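Local coordinates for YARHG domain-containing protein (PDB 4G2A) that is of unknown function but combines a DUF4424 region with a YARHG domain and may bind a nutrient, at residues F68-G73 / Y121-F126; E76-A81 / A147-M152. All coordinates share one frame; numbering follows the deposited sequence.

Contact 1: F68-G73 / Y121-F126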
loop_
_atom_site.group_PDB
_atom_site.type_symbol
_atom_site.label_atom_id
_atom_site.label_comp_id
_atom_site.label_asym_id
_atom_site.label_seq_id
_atom_site.Cartn_x
_atom_site.Cartn_y
_atom_site.Cartn_z
ATOM N N PHE A 68 4.409 -0.146 15.456
ATOM C CA PHE A 68 4.781 -0.661 14.135
ATOM C C PHE A 68 4.917 -2.195 14.116
ATOM O O PHE A 68 5.257 -2.805 15.137
ATOM C CB PHE A 68 6.109 -0.004 13.665
ATOM C CG PHE A 68 7.236 -0.062 14.667
ATOM C CD1 PHE A 68 8.002 -1.219 14.819
ATOM C CD2 PHE A 68 7.552 1.038 15.441
ATOM C CE1 PHE A 68 9.050 -1.269 15.740
ATOM C CE2 PHE A 68 8.607 0.988 16.362
ATOM C CZ PHE A 68 9.339 -0.166 16.516
ATOM N N PRO A 69 4.704 -2.832 12.939
ATOM C CA PRO A 69 4.980 -4.284 12.842
ATOM C C PRO A 69 6.490 -4.529 12.746
ATOM O O PRO A 69 7.256 -3.632 12.398
ATOM C CB PRO A 69 4.249 -4.696 11.550
ATOM C CG PRO A 69 4.186 -3.452 10.713
ATOM C CD PRO A 69 4.305 -2.263 11.630
ATOM N N ILE A 70 6.928 -5.738 13.069
ATOM C CA ILE A 70 8.355 -6.081 13.002
ATOM C C ILE A 70 8.570 -7.342 12.188
ATOM O O ILE A 70 7.609 -8.079 11.917
ATOM C CB ILE A 70 8.986 -6.249 14.401
ATOM C CG1 ILE A 70 8.348 -7.419 15.188
ATOM C CG2 ILE A 70 9.039 -4.941 15.177
ATOM C CD1 ILE A 70 9.333 -8.153 16.149
ATOM N N ASN A 71 9.840 -7.631 11.848
ATOM C CA ASN A 71 10.175 -8.892 11.205
ATOM C C ASN A 71 10.277 -9.930 12.323
ATOM O O ASN A 71 11.187 -9.870 13.144
ATOM C CB ASN A 71 11.465 -8.789 10.368
ATOM C CG ASN A 71 11.795 -10.032 9.579
ATOM O OD1 ASN A 71 11.316 -11.153 9.858
ATOM N ND2 ASN A 71 12.672 -9.870 8.602
ATOM N N ASP A 72 9.278 -10.808 12.427
ATOM C CA ASP A 72 9.272 -11.798 13.506
ATOM C C ASP A 72 9.814 -13.170 13.036
ATOM O O ASP A 72 9.805 -14.123 13.808
ATOM C CB ASP A 72 7.864 -11.935 14.117
ATOM C CG ASP A 72 6.765 -12.321 13.149
ATOM O OD1 ASP A 72 7.089 -12.790 12.029
ATOM O OD2 ASP A 72 5.575 -12.138 13.500
ATOM N N GLY A 73 10.303 -13.224 11.799
ATOM C CA GLY A 73 10.868 -14.411 11.177
ATOM C C GLY A 73 9.892 -15.458 10.688
ATOM O O GLY A 73 10.322 -16.531 10.278
ATOM N N TYR A 121 0.033 -4.165 17.763
ATOM C CA TYR A 121 1.501 -4.193 17.836
ATOM C C TYR A 121 2.028 -4.060 19.241
ATOM O O TYR A 121 1.410 -3.403 20.074
ATOM C CB TYR A 121 2.104 -3.100 16.941
ATOM C CG TYR A 121 1.657 -3.229 15.510
ATOM C CD1 TYR A 121 1.669 -4.463 14.865
ATOM C CD2 TYR A 121 1.182 -2.128 14.806
ATOM C CE1 TYR A 121 1.229 -4.598 13.556
ATOM C CE2 TYR A 121 0.735 -2.252 13.492
ATOM C CZ TYR A 121 0.778 -3.489 12.871
ATOM O OH TYR A 121 0.374 -3.640 11.582
ATOM N N GLU A 122 3.195 -4.682 19.486
ATOM C CA GLU A 122 3.877 -4.695 20.788
ATOM C C GLU A 122 5.076 -3.739 20.820
ATOM O O GLU A 122 5.586 -3.438 21.904
ATOM C CB GLU A 122 4.342 -6.113 21.148
ATOM C CG GLU A 122 3.220 -7.040 21.593
ATOM C CD GLU A 122 2.501 -7.845 20.520
ATOM O OE1 GLU A 122 2.934 -7.816 19.344
ATOM O OE2 GLU A 122 1.512 -8.532 20.868
ATOM N N ASP A 123 5.529 -3.275 19.642
ATOM C CA ASP A 123 6.680 -2.382 19.505
ATOM C C ASP A 123 6.259 -1.012 19.032
ATOM O O ASP A 123 5.364 -0.904 18.210
ATOM C CB ASP A 123 7.706 -2.983 18.531
ATOM C CG ASP A 123 8.076 -4.418 18.852
ATOM O OD1 ASP A 123 8.957 -4.625 19.710
ATOM O OD2 ASP A 123 7.466 -5.331 18.262
ATOM N N ALA A 124 6.890 0.046 19.572
ATOM C CA ALA A 124 6.588 1.440 19.220
ATOM C C ALA A 124 7.801 2.339 19.440
ATOM O O ALA A 124 8.718 1.954 20.158
ATOM C CB ALA A 124 5.415 1.952 20.054
ATOM N N TYR A 125 7.812 3.521 18.788
ATOM C CA TYR A 125 8.778 4.613 18.986
ATOM C C TYR A 125 8.097 5.618 19.886
ATOM O O TYR A 125 6.948 5.962 19.630
ATOM C CB TYR A 125 9.231 5.258 17.667
ATOM C CG TYR A 125 9.995 4.328 16.751
ATOM C CD1 TYR A 125 11.096 3.607 17.211
ATOM C CD2 TYR A 125 9.647 4.200 15.410
ATOM C CE1 TYR A 125 11.803 2.748 16.367
ATOM C CE2 TYR A 125 10.348 3.343 14.558
ATOM C CZ TYR A 125 11.428 2.625 15.040
ATOM O OH TYR A 125 12.091 1.752 14.212
ATOM N N PHE A 126 8.756 6.036 20.966
ATOM C CA PHE A 126 8.173 6.945 21.966
ATOM C C PHE A 126 8.844 8.311 21.977
ATOM O O PHE A 126 10.046 8.424 21.735
ATOM C CB PHE A 126 8.280 6.327 23.376
ATOM C CG PHE A 126 7.485 5.058 23.607
ATOM C CD1 PHE A 126 7.993 3.817 23.226
ATOM C CD2 PHE A 126 6.263 5.095 24.270
ATOM C CE1 PHE A 126 7.259 2.647 23.432
ATOM C CE2 PHE A 126 5.541 3.918 24.507
ATOM C CZ PHE A 126 6.046 2.700 24.088
HETATM O O HOH W 1 5.016 -4.958 16.812
#
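Phe68 fits its ring between the backbone of strand 123-131 and the ring of Tyr125. Its CG stands between the backbone N and the carbonyl carbon (chi1 51°), which swings the ring back over the neighbouring strand. From CB outward, CG lies 4.1 Å from Asp123 O. That oxygen sits over the centre of one ring face. At one edge CE1 packs against Asp123 CB at 3.5 Å. CD1, on the same edge, faces Asp123 CB more loosely, at 4.1 Å. At the opposite edge CD2 and CE2 run over Tyr125, and CE2 lies above the centre of the tyrosine ring, 3.4 Å from Tyr125 CE2. CZ, at the tip, lies near both Tyr125 CZ and Asp123 CB. The ring planes of Phe68 and Tyr125 are oblique, at 37°.

The backbone of Phe68 is held as well. Its N donates to Asp123 O at 3.0 Å, the one direct hydrogen bond between the segments. Its carbonyl O accepts a hydrogen bond from a water that also donates to Asp123 OD2 and accepts from Glu122 N. This water bridges the two segments.

Pro69 lies across the ring of Tyr121. Its CD is 4.2 Å from the ring centroid and over the face, a CH-pi contact, while its CB reaches Tyr121 CE1 at 3.6 Å. Ile70 CG2 touches Asp123 OD2 at 3.5 Å. Asp123 OD1 has a long, weak ion pair with Arg108 on strand 102-110. Phe95 meets the Tyr125 ring, and Ala90 touches both Phe68 and Tyr125. The arrangement continues the antiparallel pairing of strands 60-68 and 123-131 into the loop, by aromatic packing and a water bridge.

Contact 2: E76-A81 / A147-M152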
loop_
_atom_site.group_PDB
_atom_site.type_symbol
_atom_site.label_atom_id
_atom_site.label_comp_id
_atom_site.label_asym_id
_atom_site.label_seq_id
_atom_site.Cartn_x
_atom_site.Cartn_y
_atom_site.Cartn_z
ATOM N N GLU A 76 7.604 -13.907 4.801
ATOM C CA GLU A 76 8.360 -13.350 3.713
ATOM C C GLU A 76 8.255 -11.856 3.882
ATOM O O GLU A 76 7.199 -11.354 4.282
ATOM C CB GLU A 76 7.760 -13.823 2.393
ATOM C CG GLU A 76 8.576 -13.434 1.184
ATOM C CD GLU A 76 7.990 -13.832 -0.154
ATOM O OE1 GLU A 76 6.969 -14.557 -0.175
ATOM O OE2 GLU A 76 8.570 -13.432 -1.187
ATOM N N ILE A 77 9.335 -11.153 3.655
ATOM C CA ILE A 77 9.328 -9.708 3.808
ATOM C C ILE A 77 9.385 -9.072 2.419
ATOM O O ILE A 77 10.097 -9.577 1.540
ATOM C CB ILE A 77 10.492 -9.224 4.736
ATOM C CG1 ILE A 77 10.389 -9.789 6.173
ATOM C CG2 ILE A 77 10.665 -7.701 4.756
ATOM C CD1 ILE A 77 9.056 -9.600 7.010
ATOM N N ALA A 78 8.598 -7.988 2.238
ATOM C CA ALA A 78 8.606 -7.078 1.097
ATOM C C ALA A 78 9.513 -5.890 1.496
ATOM O O ALA A 78 9.165 -5.059 2.342
ATOM C CB ALA A 78 7.185 -6.625 0.746
ATOM N N LEU A 79 10.711 -5.875 0.944
ATOM C CA LEU A 79 11.746 -4.886 1.253
ATOM C C LEU A 79 11.809 -3.721 0.286
ATOM O O LEU A 79 11.811 -3.960 -0.923
ATOM C CB LEU A 79 13.106 -5.586 1.200
ATOM C CG LEU A 79 13.693 -6.158 2.478
ATOM C CD1 LEU A 79 15.039 -6.795 2.161
ATOM C CD2 LEU A 79 13.926 -5.066 3.521
ATOM N N PRO A 80 11.956 -2.466 0.768
ATOM C CA PRO A 80 12.156 -1.336 -0.167
ATOM C C PRO A 80 13.544 -1.397 -0.787
ATOM O O PRO A 80 14.442 -2.003 -0.187
ATOM C CB PRO A 80 12.037 -0.093 0.728
ATOM C CG PRO A 80 11.562 -0.580 2.034
ATOM C CD PRO A 80 11.988 -2.001 2.165
ATOM N N ALA A 81 13.746 -0.785 -1.971
ATOM C CA ALA A 81 15.092 -0.795 -2.556
ATOM C C ALA A 81 16.057 0.024 -1.664
ATOM O O ALA A 81 15.696 1.098 -1.163
ATOM C CB ALA A 81 15.071 -0.259 -3.985
ATOM N N ALA A 147 6.587 -2.554 0.079
ATOM C CA ALA A 147 5.264 -2.604 -0.514
ATOM C C ALA A 147 4.732 -4.028 -0.472
ATOM O O ALA A 147 5.158 -4.890 -1.248
ATOM C CB ALA A 147 5.285 -2.050 -1.927
ATOM N N THR A 148 3.823 -4.267 0.490
ATOM C CA THR A 148 3.134 -5.526 0.736
ATOM C C THR A 148 2.521 -6.047 -0.576
ATOM O O THR A 148 1.935 -5.294 -1.359
ATOM C CB THR A 148 2.083 -5.330 1.875
ATOM O OG1 THR A 148 2.806 -5.036 3.051
ATOM C CG2 THR A 148 1.257 -6.572 2.177
ATOM N N TYR A 149 2.686 -7.342 -0.804
ATOM C CA TYR A 149 2.147 -7.993 -1.970
ATOM C C TYR A 149 1.849 -9.464 -1.626
ATOM O O TYR A 149 2.424 -10.016 -0.694
ATOM C CB TYR A 149 3.084 -7.819 -3.197
ATOM C CG TYR A 149 4.415 -8.526 -3.082
ATOM C CD1 TYR A 149 5.513 -7.897 -2.504
ATOM C CD2 TYR A 149 4.587 -9.816 -3.580
ATOM C CE1 TYR A 149 6.745 -8.545 -2.397
ATOM C CE2 TYR A 149 5.808 -10.475 -3.475
ATOM C CZ TYR A 149 6.890 -9.830 -2.895
ATOM O OH TYR A 149 8.095 -10.473 -2.805
ATOM N N ASP A 150 0.933 -10.088 -2.368
ATOM C CA ASP A 150 0.566 -11.467 -2.078
ATOM C C ASP A 150 0.482 -12.345 -3.337
ATOM O O ASP A 150 0.608 -11.845 -4.464
ATOM C CB ASP A 150 -0.752 -11.528 -1.279
ATOM C CG ASP A 150 -1.934 -10.857 -1.928
ATOM O OD1 ASP A 150 -2.066 -10.951 -3.179
ATOM O OD2 ASP A 150 -2.806 -10.369 -1.189
ATOM N N VAL A 151 0.268 -13.660 -3.110
ATOM C CA VAL A 151 0.178 -14.745 -4.103
ATOM C C VAL A 151 -1.040 -14.604 -5.067
ATOM O O VAL A 151 -1.132 -15.390 -6.005
ATOM C CB VAL A 151 0.189 -16.138 -3.418
ATOM C CG1 VAL A 151 1.545 -16.400 -2.765
ATOM C CG2 VAL A 151 -0.945 -16.288 -2.396
HETATM N N MSE A 152 -1.953 -13.631 -4.840
HETATM C CA MSE A 152 -3.121 -13.347 -5.681
HETATM C C MSE A 152 -2.782 -12.228 -6.660
HETATM O O MSE A 152 -3.563 -11.927 -7.568
HETATM C CB MSE A 152 -4.334 -12.956 -4.812
HETATM C CG MSE A 152 -4.651 -13.956 -3.697
HETATM SE SE MSE A 152 -5.471 -15.603 -4.334
HETATM C CE MSE A 152 -3.941 -16.651 -4.700
HETATM O O HOH W 2 10.029 -9.754 -1.115
HETATM O O HOH W 3 8.745 -3.985 -1.349
#
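Different torsions bring the ends of Tyr149 and Glu76 close. In Tyr149, CG sits between the backbone N and the carbonyl carbon (chi1 67°), which brings CE1 and OH up to segment 76-81. In Glu76, CG is anti to the backbone N (chi1 -173°) and the chain stays extended beyond it, so the carboxylate arrives near the tyrosine hydroxyl. Glu76 OE2 and Tyr149 OH are 3.4 Å apart. The carboxylate of Glu76 and the ring of Tyr149 have nearly perpendicular planes, at 81°, and the two side chains cross at about a right angle.

The methyl group of Ala78 touches both a carbonyl oxygen and the tyrosine ring. Its CB points at the other segment and lies 3.3 Å from Ala147 O. Its apolar contact is with Tyr149 CE1, 3.7 Å from Ala78 CB and oblique to the ring. Ala147 O in turn lies at the edge of that ring, in its plane.

Two waters join the segments. One donates to Ile77 O at 2.7 Å and is also hydrogen-bonded to Tyr149 OH. The other accepts from Ala147 N at 3.0 Å and makes a weak bond to Leu79 O. Strand 4-6 links both segments too: Val6 bonds to the backbone of Glu76 and Ala78, and Ala5 to that of Tyr149. Thr148 turns away, and its OG1 accepts from Gly7 N.

The chemistry is therefore mostly indirect. Water and a third strand carry the clear polar links, and the Ala78 methyl makes the closest contact between the segments, to Ala147 O. The nearby carboxylate would, if charged, tend to disfavour ionisation of the tyrosine hydroxyl.

How the contacts relate
The centres of contacts 1 and 2 are about 17 Å apart. Along the chain their segments alternate: 68-73, 76-81, 121-126, then 147-152. Strand 60-68 runs into contact 1, and the chain then passes through a short loop into strand 76-77 of contact 2. On the partner side, strands 123-131 and 136-150 follow each other. The contacts also touch directly, with Asn71 ND2 packed 3.3 Å from Ile77 CG1. Both lie in the beta-rich part of the chain, apart from the helices toward the C-terminus. Together they tie the connection between strands 60-68 and 76-77 to two consecutive later strands.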